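Local coordinates for enoyl-CoA hydratase (Mycobacterium avium, PDB 3OC7), which probably catalyses the reversible addition of water across the double bond of 2-enoyl-CoA thioesters in fatty acid metabolism, at residues 169-172 / 173-176; 43-46 / 47-50; 226-229 / 230-234; 238-241 / 242-246. One frame throughout, in Å; residues are numbered along the deposited sequence.

Contact 1: residues 169-172 / 173-176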
loop_
_atom_site.group_PDB
_atom_site.type_symbol
_atom_site.label_atom_id
_atom_site.label_comp_id
_atom_site.label_asym_id
_atom_site.label_seq_id
_atom_site.Cartn_x
_atom_site.Cartn_y
_atom_site.Cartn_z
ATOM N N ALA A 169 5.345 8.441 -7.095
ATOM C CA ALA A 169 6.134 8.588 -8.338
ATOM C C ALA A 169 5.579 9.690 -9.269
ATOM O O ALA A 169 6.350 10.502 -9.803
ATOM C CB ALA A 169 6.236 7.232 -9.078
ATOM N N ARG A 170 4.260 9.735 -9.444
ATOM C CA ARG A 170 3.648 10.795 -10.275
ATOM C C ARG A 170 3.961 12.202 -9.728
ATOM O O ARG A 170 4.588 13.022 -10.422
ATOM C CB ARG A 170 2.119 10.602 -10.405
ATOM C CG ARG A 170 1.410 11.727 -11.197
ATOM C CD ARG A 170 -0.117 11.630 -11.147
ATOM N NE ARG A 170 -0.764 12.679 -11.953
ATOM C CZ ARG A 170 -2.042 12.638 -12.327
ATOM N NH1 ARG A 170 -2.809 11.604 -11.984
ATOM N NH2 ARG A 170 -2.560 13.627 -13.048
ATOM N N TYR A 171 3.560 12.475 -8.484
ATOM C CA TYR A 171 3.589 13.841 -7.943
ATOM C C TYR A 171 5.024 14.365 -7.624
ATOM O O TYR A 171 5.278 15.568 -7.773
ATOM C CB TYR A 171 2.551 14.024 -6.790
ATOM C CG TYR A 171 1.101 13.977 -7.300
ATOM C CD1 TYR A 171 0.616 14.970 -8.159
ATOM C CD2 TYR A 171 0.236 12.928 -6.960
ATOM C CE1 TYR A 171 -0.703 14.922 -8.665
ATOM C CE2 TYR A 171 -1.108 12.877 -7.466
ATOM C CZ TYR A 171 -1.547 13.885 -8.312
ATOM O OH TYR A 171 -2.843 13.848 -8.807
ATOM N N TYR A 172 5.944 13.471 -7.245
ATOM C CA TYR A 172 7.399 13.788 -7.122
ATOM C C TYR A 172 8.023 14.272 -8.465
ATOM O O TYR A 172 8.932 15.128 -8.470
ATOM C CB TYR A 172 8.195 12.545 -6.617
ATOM C CG TYR A 172 8.291 12.294 -5.084
ATOM C CD1 TYR A 172 7.209 12.527 -4.230
ATOM C CD2 TYR A 172 9.453 11.730 -4.512
ATOM C CE1 TYR A 172 7.293 12.263 -2.844
ATOM C CE2 TYR A 172 9.544 11.473 -3.119
ATOM C CZ TYR A 172 8.458 11.731 -2.300
ATOM O OH TYR A 172 8.558 11.471 -0.928
ATOM N N LEU A 173 7.547 13.722 -9.593
ATOM C CA LEU A 173 8.164 13.988 -10.911
ATOM C C LEU A 173 7.447 15.048 -11.771
ATOM O O LEU A 173 8.112 15.751 -12.554
ATOM C CB LEU A 173 8.356 12.667 -11.689
ATOM C CG LEU A 173 9.223 11.596 -10.996
ATOM C CD1 LEU A 173 9.178 10.263 -11.743
ATOM C CD2 LEU A 173 10.669 12.081 -10.785
ATOM N N THR A 174 6.122 15.188 -11.629
ATOM C CA THR A 174 5.347 16.194 -12.398
ATOM C C THR A 174 5.237 17.584 -11.747
ATOM O O THR A 174 5.028 18.582 -12.452
ATOM C CB THR A 174 3.892 15.721 -12.703
ATOM O OG1 THR A 174 3.124 15.712 -11.481
ATOM C CG2 THR A 174 3.850 14.343 -13.395
ATOM N N GLY A 175 5.315 17.648 -10.416
ATOM C CA GLY A 175 5.094 18.923 -9.694
ATOM C C GLY A 175 3.671 19.490 -9.749
ATOM O O GLY A 175 3.462 20.665 -9.405
ATOM N N GLU A 176 2.687 18.687 -10.160
ATOM C CA GLU A 176 1.281 19.148 -10.287
ATOM C C GLU A 176 0.654 19.573 -8.940
ATOM O O GLU A 176 0.899 18.932 -7.893
ATOM C CB GLU A 176 0.396 18.041 -10.886
ATOM C CG GLU A 176 0.624 17.681 -12.367
ATOM C CD GLU A 176 0.040 16.319 -12.744
ATOM O OE1 GLU A 176 0.586 15.273 -12.314
ATOM O OE2 GLU A 176 -0.973 16.281 -13.484
HETATM O O HOH W 1 3.197 17.599 -6.835
#
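Arg170 and Glu176 form a side-on salt bridge that spans the end of helix 165-174 and the turn beyond it. NE of Arg170 donates to OE1 of Glu176 at 2.9 Å, and NH2 donates to OE2 at 3.1 Å. Both carboxylate oxygens are met on their syn side and lie near the guanidinium plane, although the two planes are turned 32° apart. The arginine reaches this far because its chain is extended, with CG opposite the backbone N (chi1 177°). This ionic edge is the more open side of the contact, both residues being partly exposed.

The other side is tightly packed and buried. Leu173 lays its CG 3.3 Å from Ala169 O, while Arg170 O accepts from both Thr174 N, at 2.9 Å, and Leu173 N. The helix ends with Thr174; Gly175, the first residue to leave it, has a positive phi (67°), easily adopted without a side chain. Thr174 suits the turn that follows: its OG1 accepts from Glu176 N in an ST turn and donates to Glu176 OE1 at 2.7 Å, on the anti side. A water joins Tyr171 O to Glu176 O. Tyr171 sets its hydroxyl 3.7 Å above the guanidinium plane of Arg170 and is hydrogen-bonded to Arg182, and Asp206 of the second subunit packs on Glu176.

With OE1 gripped by Arg170 NE and Thr174 OG1, the carboxylate is fixed in rotation, and the adjacent positive charge would be expected to keep it ionised.

Contact 2: residues 43-46 / 47-50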
loop_
_atom_site.group_PDB
_atom_site.type_symbol
_atom_site.label_atom_id
_atom_site.label_comp_id
_atom_site.label_asym_id
_atom_site.label_seq_id
_atom_site.Cartn_x
_atom_site.Cartn_y
_atom_site.Cartn_z
ATOM N N LEU A 43 7.190 23.970 19.334
ATOM C CA LEU A 43 6.419 22.730 19.088
ATOM C C LEU A 43 6.887 21.530 19.938
ATOM O O LEU A 43 6.051 20.780 20.486
ATOM C CB LEU A 43 6.431 22.331 17.606
ATOM C CG LEU A 43 5.355 22.764 16.616
ATOM C CD1 LEU A 43 5.346 21.785 15.425
ATOM C CD2 LEU A 43 3.967 22.788 17.238
ATOM N N HIS A 44 8.210 21.319 20.043
ATOM C CA HIS A 44 8.753 20.298 20.962
ATOM C C HIS A 44 8.225 20.506 22.415
ATOM O O HIS A 44 7.741 19.556 23.060
ATOM C CB HIS A 44 10.306 20.264 20.949
ATOM C CG HIS A 44 10.925 19.564 19.757
ATOM N ND1 HIS A 44 11.081 18.190 19.694
ATOM C CD2 HIS A 44 11.512 20.056 18.633
ATOM C CE1 HIS A 44 11.685 17.868 18.559
ATOM N NE2 HIS A 44 11.948 18.978 17.893
ATOM N N GLN A 45 8.281 21.750 22.919
ATOM C CA GLN A 45 7.844 22.023 24.297
ATOM C C GLN A 45 6.327 21.813 24.459
ATOM O O GLN A 45 5.871 21.257 25.471
ATOM C CB GLN A 45 8.264 23.435 24.754
ATOM C CG GLN A 45 8.041 23.719 26.258
ATOM C CD GLN A 45 8.770 22.723 27.179
ATOM O OE1 GLN A 45 9.987 22.539 27.076
ATOM N NE2 GLN A 45 8.028 22.074 28.069
ATOM N N GLY A 46 5.552 22.207 23.438
ATOM C CA GLY A 46 4.093 21.977 23.465
ATOM C C GLY A 46 3.682 20.508 23.514
ATOM O O GLY A 46 2.751 20.125 24.244
ATOM N N LEU A 47 4.350 19.676 22.717
ATOM C CA LEU A 47 4.134 18.224 22.756
ATOM C C LEU A 47 4.490 17.619 24.121
ATOM O O LEU A 47 3.776 16.735 24.618
ATOM C CB LEU A 47 4.905 17.519 21.614
ATOM C CG LEU A 47 4.447 17.768 20.164
ATOM C CD1 LEU A 47 5.549 17.436 19.119
ATOM C CD2 LEU A 47 3.135 17.009 19.856
ATOM N N ARG A 48 5.565 18.118 24.737
ATOM C CA ARG A 48 5.971 17.652 26.065
ATOM C C ARG A 48 4.921 18.045 27.128
ATOM O O ARG A 48 4.538 17.213 27.974
ATOM C CB ARG A 48 7.368 18.198 26.404
ATOM C CG ARG A 48 8.032 17.534 27.604
ATOM C CD ARG A 48 9.518 17.872 27.723
ATOM N NE ARG A 48 10.337 17.479 26.566
ATOM C CZ ARG A 48 10.824 16.256 26.354
ATOM N NH1 ARG A 48 11.566 16.016 25.278
ATOM N NH2 ARG A 48 10.581 15.272 27.209
ATOM N N ASP A 49 4.437 19.289 27.068
ATOM C CA ASP A 49 3.419 19.770 28.020
ATOM C C ASP A 49 2.119 18.952 27.923
ATOM O O ASP A 49 1.521 18.605 28.945
ATOM C CB ASP A 49 3.126 21.265 27.810
ATOM C CG ASP A 49 4.276 22.183 28.257
ATOM O OD1 ASP A 49 5.162 21.750 29.038
ATOM O OD2 ASP A 49 4.270 23.360 27.824
ATOM N N ALA A 50 1.682 18.640 26.699
ATOM C CA ALA A 50 0.517 17.765 26.508
ATOM C C ALA A 50 0.695 16.352 27.092
ATOM O O ALA A 50 -0.196 15.863 27.794
ATOM C CB ALA A 50 0.137 17.684 25.023
#
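Gln45 O receives the shortest polar bond of this helical turn, from Asp49 N at 2.9 Å with an N-H...O angle of 160°. The same two residues meet again through their side chains: NE2 of Gln45 donates to OD1 of Asp49 at 3.0 Å. The donor's partner lies in the amide plane of Gln45, but NE2 comes to OD1 from above the carboxylate plane, 48° out of it. A bend at the second torsion of Gln45 (chi2 57°) swings its amide forward along the helix toward Asp49. A polar pair of this kind suits the outward side of a helix, where Gln45 is exposed and Asp49 partly so.

On the inner side Leu47 sets CG 3.4 Å from Leu43 O, the acceptor of its own N-H. Gly46 is buried, and its carbonyl accepts from Ala50 N.

Helix 37-52 is the crossover of a beta-alpha-beta unit between strands 21-26 and 58-63. Leu43 packs on Leu26 and Leu61; Ala50, whose small side chain is consistent with close approach to the sheet, packs on Ala22 and Val59. Leu47 touches Leu24 of strand 21-26 and Ile104 of helix 86-106, and Asp49 reaches Tyr11 of strand 9-12.

Contact 3: residues 226-229 / 230-234. With EDO (1,2-ethanediol), chain B.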
loop_
_atom_site.group_PDB
_atom_site.type_symbol
_atom_site.label_atom_id
_atom_site.label_comp_id
_atom_site.label_asym_id
_atom_site.label_seq_id
_atom_site.Cartn_x
_atom_site.Cartn_y
_atom_site.Cartn_z
ATOM N N VAL A 226 7.619 2.675 10.546
ATOM C CA VAL A 226 8.063 4.060 10.306
ATOM C C VAL A 226 9.355 4.393 11.085
ATOM O O VAL A 226 10.318 4.927 10.502
ATOM C CB VAL A 226 6.929 5.101 10.612
ATOM C CG1 VAL A 226 7.412 6.546 10.411
ATOM C CG2 VAL A 226 5.700 4.839 9.715
ATOM N N LEU A 227 9.410 4.037 12.370
ATOM C CA LEU A 227 10.605 4.313 13.177
ATOM C C LEU A 227 11.860 3.534 12.688
ATOM O O LEU A 227 12.996 4.055 12.762
ATOM C CB LEU A 227 10.306 4.088 14.665
ATOM C CG LEU A 227 9.284 5.080 15.257
ATOM C CD1 LEU A 227 8.770 4.632 16.632
ATOM C CD2 LEU A 227 9.878 6.485 15.311
ATOM N N GLU A 228 11.644 2.326 12.151
ATOM C CA GLU A 228 12.729 1.530 11.553
ATOM C C GLU A 228 13.346 2.230 10.345
ATOM O O GLU A 228 14.584 2.171 10.149
ATOM C CB GLU A 228 12.244 0.139 11.130
ATOM C CG GLU A 228 11.901 -0.801 12.266
ATOM C CD GLU A 228 11.258 -2.093 11.773
ATOM O OE1 GLU A 228 11.815 -2.735 10.849
ATOM O OE2 GLU A 228 10.191 -2.470 12.303
ATOM N N ARG A 229 12.506 2.896 9.545
ATOM C CA ARG A 229 12.954 3.665 8.363
ATOM C C ARG A 229 13.813 4.882 8.769
ATOM O O ARG A 229 14.859 5.144 8.146
ATOM C CB ARG A 229 11.747 4.068 7.477
ATOM C CG ARG A 229 12.102 4.797 6.174
ATOM C CD ARG A 229 10.875 5.314 5.409
ATOM N NE ARG A 229 10.050 4.233 4.857
ATOM C CZ ARG A 229 10.083 3.811 3.595
ATOM N NH1 ARG A 229 10.904 4.369 2.713
ATOM N NH2 ARG A 229 9.274 2.827 3.216
ATOM N N PHE A 230 13.391 5.604 9.817
ATOM C CA PHE A 230 14.203 6.686 10.412
ATOM C C PHE A 230 15.593 6.156 10.842
ATOM O O PHE A 230 16.624 6.767 10.522
ATOM C CB PHE A 230 13.503 7.323 11.639
ATOM C CG PHE A 230 12.464 8.410 11.323
ATOM C CD1 PHE A 230 11.211 8.090 10.808
ATOM C CD2 PHE A 230 12.734 9.764 11.636
ATOM C CE1 PHE A 230 10.242 9.098 10.571
ATOM C CE2 PHE A 230 11.780 10.789 11.411
ATOM C CZ PHE A 230 10.523 10.454 10.879
ATOM N N ASP A 231 15.627 5.028 11.561
ATOM C CA ASP A 231 16.895 4.420 12.004
ATOM C C ASP A 231 17.856 4.145 10.818
ATOM O O ASP A 231 19.050 4.464 10.900
ATOM C CB ASP A 231 16.635 3.114 12.777
ATOM C CG ASP A 231 16.105 3.335 14.188
ATOM O OD1 ASP A 231 16.216 4.453 14.746
ATOM O OD2 ASP A 231 15.591 2.342 14.750
ATOM N N ARG A 232 17.328 3.572 9.730
ATOM C CA ARG A 232 18.132 3.236 8.537
ATOM C C ARG A 232 18.584 4.431 7.676
ATOM O O ARG A 232 19.731 4.431 7.179
ATOM C CB ARG A 232 17.383 2.244 7.629
ATOM C CG ARG A 232 17.017 0.906 8.247
ATOM C CD ARG A 232 16.525 -0.084 7.172
ATOM N NE ARG A 232 15.368 0.404 6.413
ATOM C CZ ARG A 232 14.091 0.192 6.742
ATOM N NH1 ARG A 232 13.778 -0.513 7.819
ATOM N NH2 ARG A 232 13.118 0.688 5.983
ATOM N N ASP A 233 17.705 5.434 7.495
ATOM C CA ASP A 233 17.784 6.417 6.380
ATOM C C ASP A 233 17.926 7.924 6.745
ATOM O O ASP A 233 18.306 8.735 5.878
ATOM C CB ASP A 233 16.555 6.283 5.441
ATOM C CG ASP A 233 16.499 4.961 4.680
ATOM O OD1 ASP A 233 17.500 4.218 4.621
ATOM O OD2 ASP A 233 15.418 4.678 4.108
ATOM N N ALA A 234 17.618 8.329 7.983
ATOM C CA ALA A 234 17.594 9.768 8.316
ATOM C C ALA A 234 18.914 10.524 8.068
ATOM O O ALA A 234 18.896 11.642 7.522
ATOM C CB ALA A 234 17.103 9.984 9.762
HETATM C C1 EDO B . 13.949 6.682 1.901
HETATM O O1 EDO B . 13.334 6.150 3.080
HETATM C C2 EDO B . 13.775 5.720 0.732
HETATM O O2 EDO B . 14.414 6.306 -0.411
#
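The guanidinium of Arg232 lies with one face over the backbone of the preceding turn, where Arg229 CA stands 3.8 Å from its plane, toward the rim, and Glu228 O lies over that face too. The ring of Phe230 is met differently: Val226 O comes to its edge in plane, 3.3 Å from CD1, and Val226 CG1 approaches CE1 at 3.8 Å. Valine and phenylalanine lie side by side and point the same way, an apolar pair one turn apart on a buried face of the helix. Arg229 in turn presents the edge of its guanidinium to a bound ethanediol, probably taken up from the crystallisation liquor.

That small diol joins two charged ends that do not pair directly. Its O1 accepts from Arg229 NH1 at 3.0 Å and donates to Asp233 OD2 at 2.8 Å. Arg229 NH1 and Asp233 OD2 remain 4.7 Å apart, and the guanidinium and carboxylate planes stand 73° to each other. A bend at the third torsion of Arg229 (chi3 -68°) turns the guanidinium toward O1.

Helix 212-245 carries all these residues. Phe230 wedges between helix 86-106, at Met101 and Arg102, and helix 156-159, at Leu157 and Thr158; Leu227 also rests on Arg102 and Val105. Asp231 makes a salt bridge to Arg102, and the ethanediol is hydrogen-bonded to Leu221 O of the second subunit, while the Arg229 side chain lies against Leu160 and Pro161 beside helix 156-159.

Contact 4: residues 238-241 / 242-246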
loop_
_atom_site.group_PDB
_atom_site.type_symbol
_atom_site.label_atom_id
_atom_site.label_comp_id
_atom_site.label_asym_id
_atom_site.label_seq_id
_atom_site.Cartn_x
_atom_site.Cartn_y
_atom_site.Cartn_z
ATOM N N ALA A 238 19.636 13.440 5.219
ATOM C CA ALA A 238 20.087 14.788 5.629
ATOM C C ALA A 238 21.328 15.255 4.839
ATOM O O ALA A 238 21.384 16.408 4.392
ATOM C CB ALA A 238 20.336 14.852 7.182
ATOM N N GLU A 239 22.293 14.354 4.639
ATOM C CA GLU A 239 23.497 14.652 3.824
ATOM C C GLU A 239 23.145 14.927 2.345
ATOM O O GLU A 239 23.676 15.865 1.727
ATOM C CB GLU A 239 24.554 13.539 3.980
ATOM C CG GLU A 239 25.113 13.456 5.418
ATOM C CD GLU A 239 26.108 12.324 5.660
ATOM O OE1 GLU A 239 26.681 11.782 4.701
ATOM O OE2 GLU A 239 26.318 11.982 6.848
ATOM N N GLU A 240 22.228 14.132 1.781
ATOM C CA GLU A 240 21.736 14.368 0.414
ATOM C C GLU A 240 21.070 15.748 0.253
ATOM O O GLU A 240 21.340 16.471 -0.722
ATOM C CB GLU A 240 20.768 13.243 -0.015
ATOM C CG GLU A 240 20.147 13.453 -1.409
ATOM C CD GLU A 240 19.219 12.324 -1.865
ATOM O OE1 GLU A 240 19.081 11.293 -1.165
ATOM O OE2 GLU A 240 18.632 12.474 -2.965
ATOM N N SER A 241 20.196 16.107 1.196
ATOM C CA SER A 241 19.505 17.405 1.211
ATOM C C SER A 241 20.505 18.570 1.121
ATOM O O SER A 241 20.330 19.517 0.343
ATOM C CB SER A 241 18.651 17.522 2.496
ATOM O OG SER A 241 17.918 18.747 2.576
ATOM N N ALA A 242 21.552 18.496 1.945
ATOM C CA ALA A 242 22.571 19.549 1.981
ATOM C C ALA A 242 23.424 19.657 0.711
ATOM O O ALA A 242 23.717 20.774 0.256
ATOM C CB ALA A 242 23.456 19.377 3.222
ATOM N N ARG A 243 23.828 18.512 0.151
ATOM C CA ARG A 243 24.528 18.487 -1.152
ATOM C C ARG A 243 23.699 19.137 -2.262
ATOM O O ARG A 243 24.222 19.909 -3.076
ATOM C CB ARG A 243 24.901 17.055 -1.567
ATOM C CG ARG A 243 26.031 16.414 -0.772
ATOM C CD ARG A 243 26.634 15.203 -1.509
ATOM N NE ARG A 243 25.664 14.144 -1.801
ATOM C CZ ARG A 243 25.264 13.214 -0.931
ATOM N NH1 ARG A 243 25.732 13.201 0.314
ATOM N NH2 ARG A 243 24.376 12.301 -1.304
ATOM N N LEU A 244 22.403 18.826 -2.319
ATOM C CA LEU A 244 21.554 19.430 -3.340
ATOM C C LEU A 244 21.400 20.947 -3.135
ATOM O O LEU A 244 21.459 21.717 -4.099
ATOM C CB LEU A 244 20.193 18.722 -3.434
ATOM C CG LEU A 244 20.180 17.255 -3.908
ATOM C CD1 LEU A 244 18.862 16.561 -3.523
ATOM C CD2 LEU A 244 20.439 17.130 -5.426
ATOM N N PHE A 245 21.227 21.380 -1.882
ATOM C CA PHE A 245 21.034 22.813 -1.578
ATOM C C PHE A 245 22.167 23.733 -2.103
ATOM O O PHE A 245 21.902 24.840 -2.594
ATOM C CB PHE A 245 20.819 23.034 -0.062
ATOM C CG PHE A 245 20.392 24.448 0.300
ATOM C CD1 PHE A 245 19.057 24.836 0.206
ATOM C CD2 PHE A 245 21.327 25.388 0.725
ATOM C CE1 PHE A 245 18.660 26.135 0.525
ATOM C CE2 PHE A 245 20.940 26.701 1.044
ATOM C CZ PHE A 245 19.599 27.068 0.945
ATOM N N VAL A 246 23.414 23.282 -1.983
ATOM C CA VAL A 246 24.589 24.094 -2.356
ATOM C C VAL A 246 25.070 23.886 -3.812
ATOM O O VAL A 246 26.083 24.463 -4.227
ATOM C CB VAL A 246 25.777 23.906 -1.342
ATOM C CG1 VAL A 246 25.338 24.232 0.083
ATOM C CG2 VAL A 246 26.370 22.500 -1.434
#
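Arg243 folds back over Glu239 and Glu240, one turn earlier in the alpha helix 212-245 of this crotonase-fold subunit. Its CB lies equally near the carbonyl oxygens of those two residues, and CG comes 3.5 Å from Glu239 O, the acceptor of its own backbone N-H. The chain then turns at its third torsion (chi3 -59°), which brings the guanidinium down flat on the helix surface. CZ sits above the Glu240 backbone, with Glu240 CA 3.7 Å from the guanidinium plane and offset toward the rim. Of the two terminal nitrogens, NH1 lies 3.6 Å from Glu239 O, and NH2 rests 3.8 Å from Glu240 CA. The acidic groups may add a weak, longer-range attraction: Glu239 OE1 is 4.7 Å from Arg243 NH1, too far for a salt bridge. A long, flexible arginine suits this exposed place, where its chain and flat head can both lie along the backbone.

Other faces of the turn meet other partners. Ala238 and Ala242 are small and let helix 86-106 come close, at Ala94 and Ala90, while Phe245 makes a cation-pi contact with Arg93. Glu240 and Leu244 run side by side and pack on Ala217 and Gln213 of the second subunit, respectively, the CG of Glu240 lying 4.0 Å from CD1 of Leu244.

All four contacts lie on helices, contact 1 at a helix end, but they differ in place and chemistry. Contact 1 is the most buried, and among them it alone has a true salt bridge across its segments, closing a helix end against the second subunit. Contact 2, on the opposite side of the chain's centre, its centre about 34 Å from that of contact 1, touches no other chain and has a single side-chain hydrogen bond, amide to carboxylate, above an apolar, sheet-facing side. Contacts 3 and 4 share helix 212-245; both fold an arginine flat over the preceding turn. Contacts 2, 3 and 4 all pack on helix 86-106. Contact 4 touches the second subunit directly, contact 3 only through ethanediol.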